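Local atomic coordinates of uncharacterized protein YbaA (Shigella flexneri, PDB entry 2OKQ), a protein that is of unknown function, belongs to the DUF1428 family and pairs an antiparallel sheet with helices in a two-chain assembly. Residues A[95-99]-A[100-104]. Numbering follows the deposited sequence. Where two conformers were deposited one is given.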
loop_
_atom_site.group_PDB
_atom_site.type_symbol
_atom_site.label_atom_id
_atom_site.label_comp_id
_atom_site.label_asym_id
_atom_site.label_seq_id
_atom_site.Cartn_x
_atom_site.Cartn_y
_atom_site.Cartn_z
ATOM N N ILE A 95 -2.292 -2.945 5.831
ATOM C CA ILE A 95 -3.265 -3.237 6.887
ATOM C C ILE A 95 -3.438 -1.963 7.710
ATOM O O ILE A 95 -2.450 -1.352 8.131
ATOM C CB ILE A 95 -2.769 -4.400 7.762
ATOM C CG1 ILE A 95 -2.480 -5.653 6.918
ATOM C CG2 ILE A 95 -3.789 -4.670 8.901
ATOM C CD1 ILE A 95 -1.876 -6.787 7.682
ATOM N N GLU A 96 -4.688 -1.547 7.906
ATOM C CA GLU A 96 -5.014 -0.323 8.603
ATOM C C GLU A 96 -5.300 -0.630 10.060
ATOM O O GLU A 96 -5.956 -1.631 10.346
ATOM C CB GLU A 96 -6.250 0.303 7.974
ATOM C CG GLU A 96 -6.008 0.665 6.470
ATOM C CD GLU A 96 -7.113 1.495 5.855
ATOM O OE1 GLU A 96 -7.819 2.234 6.581
ATOM O OE2 GLU A 96 -7.278 1.433 4.602
ATOM N N TYR A 97 -4.822 0.241 10.945
ATOM C CA TYR A 97 -4.970 0.076 12.406
ATOM C C TYR A 97 -5.400 1.396 13.035
ATOM O O TYR A 97 -5.090 2.477 12.501
ATOM C CB TYR A 97 -3.618 -0.348 13.023
ATOM C CG TYR A 97 -3.216 -1.775 12.695
ATOM C CD1 TYR A 97 -3.832 -2.851 13.326
ATOM C CD2 TYR A 97 -2.214 -2.037 11.749
ATOM C CE1 TYR A 97 -3.466 -4.174 13.037
ATOM C CE2 TYR A 97 -1.820 -3.347 11.459
ATOM C CZ TYR A 97 -2.477 -4.413 12.108
ATOM O OH TYR A 97 -2.140 -5.702 11.827
ATOM N N PRO A 98 -6.089 1.333 14.195
ATOM C CA PRO A 98 -6.503 2.548 14.878
ATOM C C PRO A 98 -5.355 3.284 15.568
ATOM O O PRO A 98 -5.511 4.440 15.902
ATOM C CB PRO A 98 -7.536 2.041 15.904
ATOM C CG PRO A 98 -7.120 0.646 16.203
ATOM C CD PRO A 98 -6.515 0.113 14.913
ATOM N N SER A 99 -4.210 2.617 15.785
ATOM C CA SER A 99 -3.061 3.242 16.463
ATOM C C SER A 99 -1.869 2.328 16.318
ATOM O O SER A 99 -2.043 1.157 16.041
ATOM C CB SER A 99 -3.331 3.355 17.971
ATOM O OG SER A 99 -3.571 2.068 18.523
ATOM N N LYS A 100 -0.679 2.862 16.579
ATOM C CA LYS A 100 0.537 2.025 16.616
ATOM C C LYS A 100 0.423 0.964 17.697
ATOM O O LYS A 100 0.854 -0.176 17.509
ATOM C CB LYS A 100 1.801 2.835 16.859
ATOM C CG LYS A 100 3.065 1.946 16.752
ATOM C CD LYS A 100 4.370 2.761 16.750
ATOM C CE LYS A 100 5.566 1.808 16.497
ATOM N NZ LYS A 100 5.737 0.711 17.576
ATOM N N GLU A 101 -0.184 1.320 18.825
ATOM C CA GLU A 101 -0.278 0.371 19.939
ATOM C C GLU A 101 -1.116 -0.866 19.575
ATOM O O GLU A 101 -0.753 -2.000 19.938
ATOM C CB GLU A 101 -0.779 1.090 21.199
ATOM C CG GLU A 101 0.195 2.171 21.737
ATOM C CD GLU A 101 0.216 3.519 20.956
ATOM O OE1 GLU A 101 -0.682 3.819 20.135
ATOM O OE2 GLU A 101 1.170 4.303 21.170
ATOM N N VAL A 102 -2.217 -0.671 18.845
ATOM C CA VAL A 102 -2.999 -1.805 18.356
ATOM C C VAL A 102 -2.243 -2.591 17.291
ATOM O O VAL A 102 -2.253 -3.826 17.311
ATOM C CB VAL A 102 -4.380 -1.369 17.856
ATOM C CG1 VAL A 102 -5.131 -2.527 17.172
ATOM C CG2 VAL A 102 -5.189 -0.848 19.058
ATOM N N ARG A 103 -1.595 -1.880 16.361
ATOM C CA ARG A 103 -0.707 -2.541 15.382
ATOM C C ARG A 103 0.337 -3.434 16.095
ATOM O O ARG A 103 0.551 -4.583 15.727
ATOM C CB ARG A 103 -0.008 -1.493 14.518
ATOM C CG ARG A 103 1.036 -2.057 13.529
ATOM C CD ARG A 103 2.446 -1.918 14.099
ATOM N NE ARG A 103 3.481 -2.032 13.056
ATOM C CZ ARG A 103 4.775 -1.837 13.279
ATOM N NH1 ARG A 103 5.199 -1.543 14.511
ATOM N NH2 ARG A 103 5.657 -1.928 12.269
ATOM N N ASP A 104 0.980 -2.909 17.129
ATOM C CA ASP A 104 2.010 -3.710 17.819
ATOM C C ASP A 104 1.424 -4.966 18.484
ATOM O O ASP A 104 2.022 -6.065 18.382
ATOM C CB ASP A 104 2.746 -2.863 18.861
ATOM C CG ASP A 104 3.611 -1.772 18.237
ATOM O OD1 ASP A 104 4.019 -1.886 17.048
ATOM O OD2 ASP A 104 3.899 -0.786 18.931
#
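From the end of strand 88-97 at Tyr97 the backbone turns through Pro98 and Ser99 straight into helix 100-111, and the CA atoms of Tyr97 and Arg103 come back to within 5.8 Å of each other. The junction is a worked example of helix N-capping. Ser99 is the N-cap, and both of its oxygens are used by the first turn. Ser99 OG accepts from Val102 N at 3.1 Å, while the carbonyl O of Ser99 receives Arg103 N in a nearly straight first i to i+4 bond. The serine hydroxyl reaches that amide because chi1, 59°, tucks OG in between the serine's own N and C. Val102 points back at the turn, where Val102 CG1 lies 3.7 Å from Pro98 CD and the two side chains lie crosswise; its CG2 rests beside Ser99 OG. One face of the Tyr97 ring is covered by Arg103, whose CA sits 3.7 Å above the ring centre in a CH-pi contact, only 10° off the normal. CB and CG of Arg103 continue over the CD2 side of the ring, with CB 3.6 Å from Tyr97 CD2. Phe54 of helix 40-56 also touches this tyrosine, so the end of strand 88-97 packs against that helix as well. Beyond CG the arginine chain bends at chi2, -98°, and carries the guanidinium away from the ring. There NE forms a salt bridge with Asp29 of strand 27-36, and NH1 pairs with Asp69 of the second subunit. Arg103 NH1 also binds Asp104 OD1 at 2.8 Å, in a salt-bridge network completed by Lys100, whose NZ meets the syn lone pair of Asp104 OD2 at 2.7 Å.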